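Local coordinates for protein SusD homolog (Bacteroides thetaiotaomicron VPI-5482, PDB 3IV0) that is of unknown specificity but, as an outer-membrane SusD homolog, probably binds glycans at the cell surface to help in their uptake, at residues G48-A53 / K63-L68; E126-R131 / A171-L176; S291-S296 / G353-N358; D317-L322 / N397-S402. All blocks are in the same frame, centred on the assembly; numbering follows the deposited sequence.

Interaction 1: G48-A53 / K63-L68; sequences GDMRCA and KYVAYL
M50, a selenomethionine, and L68 meet where the chain leaves helix 43-50 in a type II beta turn, M50 to A53, and runs against the C-terminal part of helix 63-69. M50 CB lies 3.9 Å from L68 CD1. A bend about the CG-SE bond (chi3 75°) carries CE along the neighbouring helix, 3.8 Å from V65 CG2 and 4.0 Å from Y64 CE1. A long, flexible, unbranched side chain suits this place, since one methyl reaches three residues that are all buried. The branched ends of L68 and V65 give it apolar surfaces to lie on.

Around this apolar patch, I55 of strand 55-57 touches both M50 and V65, and the ring of Y46 meets that of Y64 with nearly parallel planes. R51 sends an extended chain the other way, its guanidinium bonded to N71 and to the T460 carbonyl and making a cation-pi contact with W461. The turn is closed by A53 N on M50 O. Inside it, C52 N points at helix 63-69 and donates to L68 O at 2.9 Å, almost straight at 172° but from above the carbonyl plane, while R51 CA adds a C-H contact to the same oxygen at 3.4 Å.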
loop_
_atom_site.group_PDB
_atom_site.type_symbol
_atom_site.label_atom_id
_atom_site.label_comp_id
_atom_site.label_asym_id
_atom_site.label_seq_id
_atom_site.Cartn_x
_atom_site.Cartn_y
_atom_site.Cartn_z
ATOM N N GLY A 48 -4.993 5.072 3.044
ATOM C CA GLY A 48 -4.887 3.680 3.465
ATOM C C GLY A 48 -4.865 3.449 4.958
ATOM O O GLY A 48 -5.384 2.426 5.416
ATOM N N ASP A 49 -4.248 4.334 5.730
ATOM C CA ASP A 49 -4.230 4.158 7.193
ATOM C C ASP A 49 -5.383 4.894 7.886
ATOM O O ASP A 49 -6.000 4.354 8.796
ATOM C CB ASP A 49 -2.926 4.681 7.748
ATOM C CG ASP A 49 -1.752 3.938 7.250
ATOM O OD1 ASP A 49 -1.734 2.704 7.404
ATOM O OD2 ASP A 49 -0.807 4.593 6.742
HETATM N N MSE A 50 -5.636 6.133 7.515
HETATM C CA MSE A 50 -6.441 7.052 8.331
HETATM C C MSE A 50 -7.935 6.997 8.028
HETATM O O MSE A 50 -8.775 7.210 8.920
HETATM C CB MSE A 50 -5.896 8.467 8.138
HETATM C CG MSE A 50 -4.457 8.663 8.678
HETATM SE SE MSE A 50 -3.807 10.395 8.292
HETATM C CE MSE A 50 -4.797 11.406 9.594
ATOM N N ARG A 51 -8.298 6.736 6.793
ATOM C CA ARG A 51 -9.674 6.824 6.363
ATOM C C ARG A 51 -10.499 5.727 7.008
ATOM O O ARG A 51 -10.144 4.546 6.965
ATOM C CB ARG A 51 -9.760 6.708 4.856
ATOM C CG ARG A 51 -11.117 7.055 4.325
ATOM C CD ARG A 51 -11.108 7.124 2.815
ATOM N NE ARG A 51 -12.429 7.426 2.274
ATOM C CZ ARG A 51 -12.692 7.517 0.991
ATOM N NH1 ARG A 51 -11.740 7.296 0.097
ATOM N NH2 ARG A 51 -13.900 7.770 0.576
ATOM N N CYS A 52 -11.610 6.115 7.651
ATOM C CA CYS A 52 -12.483 5.202 8.404
ATOM C C CYS A 52 -11.781 4.508 9.560
ATOM O O CYS A 52 -12.277 3.497 10.045
ATOM C CB CYS A 52 -13.173 4.176 7.492
ATOM S SG CYS A 52 -14.226 4.938 6.238
ATOM N N ALA A 53 -10.611 5.009 9.987
ATOM C CA ALA A 53 -9.913 4.485 11.137
ATOM C C ALA A 53 -10.455 5.147 12.425
ATOM O O ALA A 53 -10.835 6.328 12.391
ATOM C CB ALA A 53 -8.409 4.747 11.006
ATOM N N LYS A 63 -8.101 19.391 11.160
ATOM C CA LYS A 63 -9.463 18.995 10.865
ATOM C C LYS A 63 -9.527 17.761 9.982
ATOM O O LYS A 63 -10.468 16.971 10.062
ATOM C CB LYS A 63 -10.186 20.154 10.194
ATOM C CG LYS A 63 -10.471 21.289 11.164
ATOM C CD LYS A 63 -11.170 22.430 10.450
ATOM C CE LYS A 63 -11.591 23.480 11.471
ATOM N NZ LYS A 63 -12.100 24.725 10.844
ATOM N N TYR A 64 -8.501 17.559 9.166
ATOM C CA TYR A 64 -8.470 16.437 8.228
ATOM C C TYR A 64 -8.494 15.084 8.927
ATOM O O TYR A 64 -9.010 14.121 8.352
ATOM C CB TYR A 64 -7.271 16.530 7.288
ATOM C CG TYR A 64 -5.922 16.463 7.934
ATOM C CD1 TYR A 64 -5.279 15.266 8.126
ATOM C CD2 TYR A 64 -5.266 17.631 8.326
ATOM C CE1 TYR A 64 -4.032 15.196 8.707
ATOM C CE2 TYR A 64 -4.013 17.573 8.927
ATOM C CZ TYR A 64 -3.399 16.347 9.103
ATOM O OH TYR A 64 -2.149 16.286 9.647
ATOM N N VAL A 65 -8.024 15.004 10.178
ATOM C CA VAL A 65 -8.049 13.738 10.886
ATOM C C VAL A 65 -9.481 13.237 11.051
ATOM O O VAL A 65 -9.790 12.103 10.715
ATOM C CB VAL A 65 -7.353 13.816 12.252
ATOM C CG1 VAL A 65 -7.534 12.492 13.001
ATOM C CG2 VAL A 65 -5.868 14.159 12.033
ATOM N N ALA A 66 -10.343 14.057 11.639
ATOM C CA ALA A 66 -11.762 13.694 11.766
ATOM C C ALA A 66 -12.432 13.500 10.429
ATOM O O ALA A 66 -13.236 12.598 10.279
ATOM C CB ALA A 66 -12.558 14.743 12.607
ATOM N N TYR A 67 -12.178 14.370 9.453
ATOM C CA TYR A 67 -12.785 14.155 8.152
ATOM C C TYR A 67 -12.452 12.766 7.605
ATOM O O TYR A 67 -13.343 12.038 7.116
ATOM C CB TYR A 67 -12.351 15.219 7.165
ATOM C CG TYR A 67 -12.759 16.640 7.512
ATOM C CD1 TYR A 67 -13.928 16.940 8.207
ATOM C CD2 TYR A 67 -11.985 17.695 7.075
ATOM C CE1 TYR A 67 -14.273 18.270 8.474
ATOM C CE2 TYR A 67 -12.329 18.992 7.322
ATOM C CZ TYR A 67 -13.461 19.272 8.021
ATOM O OH TYR A 67 -13.766 20.598 8.241
ATOM N N LEU A 68 -11.192 12.365 7.673
ATOM C CA LEU A 68 -10.822 11.026 7.216
ATOM C C LEU A 68 -11.495 9.952 8.027
ATOM O O LEU A 68 -12.084 9.016 7.466
ATOM C CB LEU A 68 -9.302 10.863 7.235
ATOM C CG LEU A 68 -8.621 11.654 6.131
ATOM C CD1 LEU A 68 -7.150 11.804 6.439
ATOM C CD2 LEU A 68 -8.845 11.013 4.747
#

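Interaction 2: E126-R131 / A171-L176; sequences EAIFMR and ADLQPL. With EDO (1,2-ethanediol), chain E.
I128 holds its ethyl branch next to the backbone N (chi1 -70°), which sends CG2 toward the 171-176 chain. There CG2 rests 3.6 Å from D172 O and 4.0 Å from L176 CD1. One turn on, R131 extends through CD and then bends (chi3 68°), which brings its guanidinium across D172. The salt bridge is long and weakly bonded: R131 NH2 to D172 OD2 measures 3.3 Å with an angle of 131°, the two planes clearly tilted to each other. A water bridges the same pair, accepting from R131 NE at 3.0 Å in the guanidinium plane and donating to D172 OD2 at 2.9 Å.

The contact sets the residues leading into helix 174-178, and L176 within it, against the middle of helix 117-142, in the TPR-like helical scaffold of SusD proteins. L173 CD2 packs against F129 CA at 4.0 Å and obliquely against its ring, whose edge-to-face partner is F266. R131 NH1 bonds N103 of helix 93-108. On the far side, Q174 uses both amide atoms on an ethanediol, with NE2 also bonded to D178. A leucine in its place is likely to leave the ethanediol ungripped and D178 OD1 without this donor.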
loop_
_atom_site.group_PDB
_atom_site.type_symbol
_atom_site.label_atom_id
_atom_site.label_comp_id
_atom_site.label_asym_id
_atom_site.label_seq_id
_atom_site.Cartn_x
_atom_site.Cartn_y
_atom_site.Cartn_z
ATOM N N GLU A 126 10.107 -3.681 -15.429
ATOM C CA GLU A 126 9.919 -2.734 -14.365
ATOM C C GLU A 126 8.953 -1.625 -14.713
ATOM O O GLU A 126 8.108 -1.225 -13.882
ATOM C CB GLU A 126 11.267 -2.121 -13.957
ATOM C CG GLU A 126 12.223 -3.061 -13.316
ATOM C CD GLU A 126 13.444 -2.345 -12.833
ATOM O OE1 GLU A 126 13.316 -1.496 -11.943
ATOM O OE2 GLU A 126 14.552 -2.586 -13.351
ATOM N N ALA A 127 8.994 -1.149 -15.949
ATOM C CA ALA A 127 8.083 -0.119 -16.384
ATOM C C ALA A 127 6.650 -0.656 -16.432
ATOM O O ALA A 127 5.714 0.065 -16.042
ATOM C CB ALA A 127 8.505 0.416 -17.789
ATOM N N ILE A 128 6.461 -1.879 -16.913
ATOM C CA ILE A 128 5.124 -2.482 -16.900
ATOM C C ILE A 128 4.642 -2.641 -15.464
ATOM O O ILE A 128 3.472 -2.343 -15.162
ATOM C CB ILE A 128 5.138 -3.821 -17.596
ATOM C CG1 ILE A 128 5.342 -3.608 -19.095
ATOM C CG2 ILE A 128 3.809 -4.595 -17.351
ATOM C CD1 ILE A 128 5.866 -4.851 -19.841
ATOM N N PHE A 129 5.502 -3.090 -14.563
ATOM C CA PHE A 129 5.137 -3.187 -13.169
ATOM C C PHE A 129 4.706 -1.839 -12.599
ATOM O O PHE A 129 3.643 -1.727 -11.948
ATOM C CB PHE A 129 6.262 -3.784 -12.321
ATOM C CG PHE A 129 5.969 -3.753 -10.843
ATOM C CD1 PHE A 129 5.096 -4.683 -10.279
ATOM C CD2 PHE A 129 6.486 -2.761 -10.036
ATOM C CE1 PHE A 129 4.783 -4.627 -8.935
ATOM C CE2 PHE A 129 6.163 -2.703 -8.680
ATOM C CZ PHE A 129 5.321 -3.658 -8.134
HETATM N N MSE A 130 5.473 -0.796 -12.826
HETATM C CA MSE A 130 5.197 0.475 -12.251
HETATM C C MSE A 130 3.983 1.105 -12.849
HETATM O O MSE A 130 3.239 1.794 -12.134
HETATM C CB MSE A 130 6.429 1.394 -12.363
HETATM C CG MSE A 130 7.539 0.930 -11.422
HETATM SE SE MSE A 130 7.108 0.750 -9.557
HETATM C CE MSE A 130 6.746 2.525 -9.197
ATOM N N ARG A 131 3.743 0.884 -14.120
ATOM C CA ARG A 131 2.501 1.358 -14.724
ATOM C C ARG A 131 1.297 0.700 -14.091
ATOM O O ARG A 131 0.309 1.375 -13.767
ATOM C CB ARG A 131 2.514 1.137 -16.233
ATOM C CG ARG A 131 1.268 1.669 -16.933
ATOM C CD ARG A 131 1.352 1.555 -18.443
ATOM N NE ARG A 131 1.313 0.157 -18.813
ATOM C CZ ARG A 131 1.598 -0.334 -20.016
ATOM N NH1 ARG A 131 1.945 0.464 -20.983
ATOM N NH2 ARG A 131 1.532 -1.641 -20.237
ATOM N N ALA A 171 -3.394 -8.781 -16.983
ATOM C CA ALA A 171 -2.939 -9.313 -18.244
ATOM C C ALA A 171 -1.543 -8.823 -18.590
ATOM O O ALA A 171 -0.783 -9.557 -19.220
ATOM C CB ALA A 171 -3.913 -8.962 -19.325
ATOM N N ASP A 172 -1.218 -7.572 -18.258
ATOM C CA ASP A 172 0.119 -7.045 -18.543
ATOM C C ASP A 172 1.172 -7.680 -17.636
ATOM O O ASP A 172 2.339 -7.835 -18.014
ATOM C CB ASP A 172 0.171 -5.534 -18.352
ATOM C CG ASP A 172 -0.611 -4.742 -19.389
ATOM O OD1 ASP A 172 -0.884 -5.274 -20.458
ATOM O OD2 ASP A 172 -0.871 -3.537 -19.109
ATOM N N LEU A 173 0.790 -7.975 -16.401
ATOM C CA LEU A 173 1.712 -8.526 -15.410
ATOM C C LEU A 173 1.997 -10.027 -15.531
ATOM O O LEU A 173 3.118 -10.481 -15.323
ATOM C CB LEU A 173 1.212 -8.240 -13.996
ATOM C CG LEU A 173 1.122 -6.763 -13.625
ATOM C CD1 LEU A 173 0.199 -6.509 -12.371
ATOM C CD2 LEU A 173 2.506 -6.243 -13.374
ATOM N N GLN A 174 0.978 -10.819 -15.892
ATOM C CA GLN A 174 1.142 -12.263 -16.006
ATOM C C GLN A 174 2.372 -12.709 -16.825
ATOM O O GLN A 174 3.109 -13.581 -16.375
ATOM C CB GLN A 174 -0.143 -12.921 -16.522
ATOM C CG GLN A 174 -0.125 -14.427 -16.516
ATOM C CD GLN A 174 -0.201 -14.992 -15.167
ATOM O OE1 GLN A 174 -1.169 -14.771 -14.435
ATOM N NE2 GLN A 174 0.803 -15.769 -14.802
ATOM N N PRO A 175 2.589 -12.131 -18.022
ATOM C CA PRO A 175 3.763 -12.530 -18.807
ATOM C C PRO A 175 5.094 -12.289 -18.112
ATOM O O PRO A 175 6.060 -12.983 -18.380
ATOM C CB PRO A 175 3.653 -11.657 -20.045
ATOM C CG PRO A 175 2.232 -11.336 -20.160
ATOM C CD PRO A 175 1.767 -11.157 -18.753
ATOM N N LEU A 176 5.149 -11.328 -17.205
ATOM C CA LEU A 176 6.383 -11.095 -16.472
ATOM C C LEU A 176 6.772 -12.314 -15.647
ATOM O O LEU A 176 7.954 -12.545 -15.389
ATOM C CB LEU A 176 6.277 -9.839 -15.599
ATOM C CG LEU A 176 5.851 -8.515 -16.256
ATOM C CD1 LEU A 176 5.893 -7.359 -15.253
ATOM C CD2 LEU A 176 6.687 -8.186 -17.517
HETATM C C1 EDO E . -0.670 -17.395 -11.529
HETATM O O1 EDO E . 0.233 -16.879 -12.506
HETATM C C2 EDO E . -2.035 -16.730 -11.670
HETATM O O2 EDO E . -1.838 -15.375 -12.048
HETATM O O HOH W 1 -0.039 -1.741 -16.962
#

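Interaction 3: S291-S296 / G353-N358; sequences SCLNKS and GTITSN. With EDO (1,2-ethanediol), chain F.
The second strand of a two-stranded antiparallel hairpin, 348-350 with 354-356, turns I355 toward the loop residues C292 and L293; G353 and T354 form a G1 bulge opposite Y350 as this strand begins. With CG1 beside the backbone N (chi1 -54°), CG2 of I355 falls anti to it and lies 3.4 Å from C292 O and 3.9 Å from L293 CD2. The beta-branched residue thus suits both the extended strand and the side chain of L293. L293 CD2 reaches further along the same strand, to 3.6 Å from both I355 O and S357 N, while C292 SG sits 3.6 Å from S357 CB. Across the two segments the contact is van der Waals. Cutting I355 back to an alanine would probably open a gap beside C292 O and strip L293 CD2 of its contact with CG2.

Further along the loop, K295 NZ holds an ethanediol through its O1. The hydroxyls of T356, the last strand residue, and S357, just after it, suit this place because both reach D286, the first also bonding K283 and the second S285. T356 OG1 also closes an ST turn, accepting from N358 N at 3.1 Å and 166°.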
loop_
_atom_site.group_PDB
_atom_site.type_symbol
_atom_site.label_atom_id
_atom_site.label_comp_id
_atom_site.label_asym_id
_atom_site.label_seq_id
_atom_site.Cartn_x
_atom_site.Cartn_y
_atom_site.Cartn_z
ATOM N N SER A 291 7.617 11.160 21.432
ATOM C CA SER A 291 8.715 11.237 22.404
ATOM C C SER A 291 10.064 11.396 21.696
ATOM O O SER A 291 10.974 12.069 22.186
ATOM C CB SER A 291 8.702 10.028 23.333
ATOM O OG SER A 291 8.926 8.809 22.649
ATOM N N CYS A 292 10.196 10.808 20.515
ATOM C CA CYS A 292 11.440 10.930 19.746
ATOM C C CYS A 292 11.462 12.127 18.797
ATOM O O CYS A 292 12.472 12.383 18.150
ATOM C CB CYS A 292 11.675 9.639 18.962
ATOM S SG CYS A 292 10.305 9.229 17.823
ATOM N N LEU A 293 10.360 12.880 18.735
ATOM C CA LEU A 293 10.231 14.038 17.845
ATOM C C LEU A 293 10.210 15.348 18.621
ATOM O O LEU A 293 9.979 16.413 18.055
ATOM C CB LEU A 293 8.931 13.929 17.007
ATOM C CG LEU A 293 8.774 12.749 16.039
ATOM C CD1 LEU A 293 7.416 12.803 15.347
ATOM C CD2 LEU A 293 9.932 12.739 15.025
ATOM N N ASN A 294 10.540 15.343 19.907
ATOM C CA ASN A 294 10.508 16.601 20.674
ATOM C C ASN A 294 9.122 17.280 20.629
ATOM O O ASN A 294 9.062 18.502 20.455
ATOM C CB ASN A 294 11.543 17.614 20.148
ATOM C CG ASN A 294 12.952 17.051 20.066
ATOM O OD1 ASN A 294 13.616 17.174 19.032
ATOM N ND2 ASN A 294 13.422 16.451 21.147
ATOM N N LYS A 295 8.030 16.511 20.703
ATOM C CA LYS A 295 6.699 17.103 20.670
ATOM C C LYS A 295 6.061 16.660 21.944
ATOM O O LYS A 295 6.453 15.639 22.502
ATOM C CB LYS A 295 5.871 16.551 19.503
ATOM C CG LYS A 295 6.287 17.063 18.170
ATOM C CD LYS A 295 5.098 17.087 17.208
ATOM C CE LYS A 295 4.747 15.704 16.704
ATOM N NZ LYS A 295 3.717 15.750 15.592
ATOM N N SER A 296 5.022 17.360 22.382
ATOM C CA SER A 296 4.332 16.984 23.585
ATOM C C SER A 296 3.289 15.887 23.332
ATOM O O SER A 296 2.919 15.164 24.232
ATOM C CB SER A 296 3.646 18.210 24.201
ATOM O OG SER A 296 4.606 19.205 24.569
ATOM N N GLY A 353 18.433 20.112 11.658
ATOM C CA GLY A 353 18.007 19.563 12.929
ATOM C C GLY A 353 16.646 18.896 12.903
ATOM O O GLY A 353 16.172 18.469 13.939
ATOM N N THR A 354 16.022 18.792 11.733
ATOM C CA THR A 354 14.694 18.187 11.656
ATOM C C THR A 354 14.765 16.695 11.927
ATOM O O THR A 354 15.531 15.962 11.298
ATOM C CB THR A 354 14.070 18.369 10.282
ATOM O OG1 THR A 354 14.102 19.754 9.917
ATOM C CG2 THR A 354 12.637 17.866 10.275
ATOM N N ILE A 355 13.929 16.248 12.844
ATOM C CA ILE A 355 13.907 14.853 13.234
ATOM C C ILE A 355 12.763 14.111 12.536
ATOM O O ILE A 355 11.655 14.612 12.474
ATOM C CB ILE A 355 13.724 14.701 14.764
ATOM C CG1 ILE A 355 14.785 15.500 15.529
ATOM C CG2 ILE A 355 13.800 13.240 15.174
ATOM C CD1 ILE A 355 14.508 15.516 17.015
ATOM N N THR A 356 13.062 12.912 12.033
ATOM C CA THR A 356 11.991 11.990 11.656
ATOM C C THR A 356 12.103 10.738 12.494
ATOM O O THR A 356 13.193 10.258 12.817
ATOM C CB THR A 356 12.030 11.615 10.148
ATOM O OG1 THR A 356 10.970 10.695 9.837
ATOM C CG2 THR A 356 13.323 10.983 9.766
ATOM N N SER A 357 10.948 10.174 12.790
ATOM C CA SER A 357 10.916 8.906 13.494
ATOM C C SER A 357 11.085 7.709 12.588
ATOM O O SER A 357 11.223 6.591 13.075
ATOM C CB SER A 357 9.623 8.751 14.302
ATOM O OG SER A 357 8.496 8.554 13.434
ATOM N N ASN A 358 11.036 7.935 11.270
ATOM C CA ASN A 358 11.153 6.842 10.332
ATOM C C ASN A 358 11.896 7.251 9.061
ATOM O O ASN A 358 11.295 7.745 8.109
ATOM C CB ASN A 358 9.780 6.240 10.014
ATOM C CG ASN A 358 9.899 4.985 9.160
ATOM O OD1 ASN A 358 11.013 4.561 8.850
ATOM N ND2 ASN A 358 8.774 4.363 8.825
HETATM C C1 EDO F . 4.850 14.880 11.797
HETATM O O1 EDO F . 5.035 15.222 13.144
HETATM C C2 EDO F . 3.491 15.151 11.157
HETATM O O2 EDO F . 2.441 15.172 12.108
#

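Interaction 4: D317-L322 / N397-S402; sequences DARKEL and NRAHAS
R319 spreads its guanidinium over A399, whose CB stands 3.4 Å above one face, displaced toward the rim, while the carboxylate of D317 lies at its edge. The arginine grips the acid side-on: NE donates to D317 OD1 at 2.9 Å and NH2 to D317 OD2 at 2.8 Å. The bend at chi3 (-69°) folds the guanidinium back beside D317, two residues earlier. The ring of H400 is used differently. Its edge carries A318 CB, 4.0 Å from CD2, and R398 O stands over the centre of one face.

The backbones meet end to end. D317 is the N-cap of helix 318-323, where aspartate suits because OD1 also accepts from R319 N, at 3.0 Å, on the anti side and well out of the carboxylate plane. The chain of helix 385-398 stops in a Schellman motif, with H400 at positive phi, and the carbonyl just before it accepts from the other segment: A318 N donates to A399 O at 2.7 Å, at a C=O...N angle of 166°. Alanines at 399 and 401 keep the approach close, with A401 CB packing near D317 CG.

R319 NH1 goes on to E422 and E418 of helix 408-422, and R398 shares E422. R319 thus balances three acids, and D317, holding three bonds from one arginine at a helix N-terminus, is probably ionised.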
loop_
_atom_site.group_PDB
_atom_site.type_symbol
_atom_site.label_atom_id
_atom_site.label_comp_id
_atom_site.label_asym_id
_atom_site.label_seq_id
_atom_site.Cartn_x
_atom_site.Cartn_y
_atom_site.Cartn_z
ATOM N N ASP A 317 0.946 -11.772 22.448
ATOM C CA ASP A 317 1.233 -11.214 21.114
ATOM C C ASP A 317 2.341 -10.194 21.300
ATOM O O ASP A 317 2.106 -9.123 21.868
ATOM C CB ASP A 317 0.003 -10.537 20.548
ATOM C CG ASP A 317 0.160 -10.107 19.094
ATOM O OD1 ASP A 317 1.321 -9.841 18.677
ATOM O OD2 ASP A 317 -0.857 -10.032 18.387
ATOM N N ALA A 318 3.534 -10.532 20.837
ATOM C CA ALA A 318 4.697 -9.681 21.035
ATOM C C ALA A 318 4.555 -8.303 20.365
ATOM O O ALA A 318 5.271 -7.355 20.728
ATOM C CB ALA A 318 5.920 -10.370 20.579
ATOM N N ARG A 319 3.659 -8.176 19.381
ATOM C CA ARG A 319 3.444 -6.877 18.780
ATOM C C ARG A 319 2.937 -5.883 19.799
ATOM O O ARG A 319 3.166 -4.676 19.676
ATOM C CB ARG A 319 2.483 -6.984 17.581
ATOM C CG ARG A 319 3.092 -7.772 16.410
ATOM C CD ARG A 319 2.078 -8.195 15.343
ATOM N NE ARG A 319 1.166 -9.211 15.871
ATOM C CZ ARG A 319 0.456 -10.069 15.152
ATOM N NH1 ARG A 319 0.568 -10.118 13.826
ATOM N NH2 ARG A 319 -0.380 -10.903 15.738
ATOM N N LYS A 320 2.235 -6.371 20.822
ATOM C CA LYS A 320 1.737 -5.449 21.847
ATOM C C LYS A 320 2.873 -4.669 22.501
ATOM O O LYS A 320 2.816 -3.449 22.578
ATOM C CB LYS A 320 0.934 -6.203 22.919
ATOM C CG LYS A 320 -0.371 -6.743 22.436
ATOM C CD LYS A 320 -1.263 -7.243 23.591
ATOM C CE LYS A 320 -0.691 -8.445 24.302
ATOM N NZ LYS A 320 -1.636 -8.994 25.360
ATOM N N GLU A 321 3.892 -5.374 22.950
ATOM C CA GLU A 321 5.018 -4.786 23.655
ATOM C C GLU A 321 5.978 -4.063 22.714
ATOM O O GLU A 321 6.610 -3.052 23.074
ATOM C CB GLU A 321 5.789 -5.868 24.403
ATOM C CG GLU A 321 5.148 -6.426 25.631
ATOM C CD GLU A 321 4.059 -7.461 25.375
ATOM O OE1 GLU A 321 4.047 -8.127 24.319
ATOM O OE2 GLU A 321 3.190 -7.632 26.274
ATOM N N LEU A 322 6.134 -4.583 21.505
ATOM C CA LEU A 322 7.191 -4.058 20.644
ATOM C C LEU A 322 6.734 -2.939 19.747
ATOM O O LEU A 322 7.572 -2.154 19.302
ATOM C CB LEU A 322 7.798 -5.170 19.800
ATOM C CG LEU A 322 8.580 -6.221 20.561
ATOM C CD1 LEU A 322 8.875 -7.440 19.719
ATOM C CD2 LEU A 322 9.918 -5.645 21.084
ATOM N N ASN A 397 3.079 -17.232 14.644
ATOM C CA ASN A 397 4.256 -17.724 15.353
ATOM C C ASN A 397 5.360 -16.667 15.404
ATOM O O ASN A 397 6.028 -16.512 16.419
ATOM C CB ASN A 397 4.785 -19.023 14.759
ATOM C CG ASN A 397 3.958 -20.260 15.136
ATOM O OD1 ASN A 397 3.792 -21.176 14.317
ATOM N ND2 ASN A 397 3.479 -20.312 16.361
ATOM N N ARG A 398 5.544 -15.902 14.329
ATOM C CA ARG A 398 6.564 -14.863 14.350
ATOM C C ARG A 398 6.243 -13.814 15.418
ATOM O O ARG A 398 7.157 -13.290 16.061
ATOM C CB ARG A 398 6.718 -14.226 12.946
ATOM C CG ARG A 398 7.877 -13.288 12.860
ATOM C CD ARG A 398 7.545 -11.850 13.105
ATOM N NE ARG A 398 6.681 -11.301 12.057
ATOM C CZ ARG A 398 7.091 -10.900 10.862
ATOM N NH1 ARG A 398 8.358 -10.969 10.513
ATOM N NH2 ARG A 398 6.210 -10.438 10.002
ATOM N N ALA A 399 4.963 -13.533 15.622
ATOM C CA ALA A 399 4.516 -12.584 16.652
ATOM C C ALA A 399 4.427 -13.188 18.053
ATOM O O ALA A 399 4.015 -12.499 18.984
ATOM C CB ALA A 399 3.176 -12.020 16.237
ATOM N N HIS A 400 4.745 -14.471 18.203
ATOM C CA HIS A 400 4.581 -15.164 19.473
ATOM C C HIS A 400 3.126 -15.040 19.950
ATOM O O HIS A 400 2.857 -14.853 21.143
ATOM C CB HIS A 400 5.611 -14.671 20.512
ATOM C CG HIS A 400 7.014 -14.708 20.015
ATOM N ND1 HIS A 400 7.588 -15.851 19.503
ATOM C CD2 HIS A 400 7.958 -13.745 19.940
ATOM C CE1 HIS A 400 8.832 -15.587 19.139
ATOM N NE2 HIS A 400 9.080 -14.318 19.395
ATOM N N ALA A 401 2.184 -15.187 19.026
ATOM C CA ALA A 401 0.791 -15.320 19.321
ATOM C C ALA A 401 0.351 -16.767 19.180
ATOM O O ALA A 401 1.033 -17.582 18.550
ATOM C CB ALA A 401 -0.032 -14.400 18.390
ATOM N N SER A 402 -0.794 -17.095 19.757
ATOM C CA SER A 402 -1.240 -18.481 19.757
ATOM C C SER A 402 -1.541 -18.998 18.347
ATOM O O SER A 402 -2.027 -18.255 17.503
ATOM C CB SER A 402 -2.477 -18.628 20.621
ATOM O OG SER A 402 -3.598 -17.951 20.058
#

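In the fold
Interactions 1 and 2 lie on opposite sides of the chain's centre, 32 Å between their centres, although all four segments lie in the N-terminal SusD-like part of the sequence. Interaction 3 returns from later in the chain to within about 8 Å of interaction 1, nearest atoms. It interlocks with interaction 4 in sequence, since 317-322 falls between 291-296 and 353-358, and 397-402 follows; their centres are nevertheless 27 Å apart and their nearest atoms about 11 Å. One ethanediol, probably from the crystallisation liquor, sits at Q174 of interaction 2; another, held by K295 of interaction 3, lies about 5 Å from the Y64 side chain of interaction 1, which by itself does not locate a glycan site.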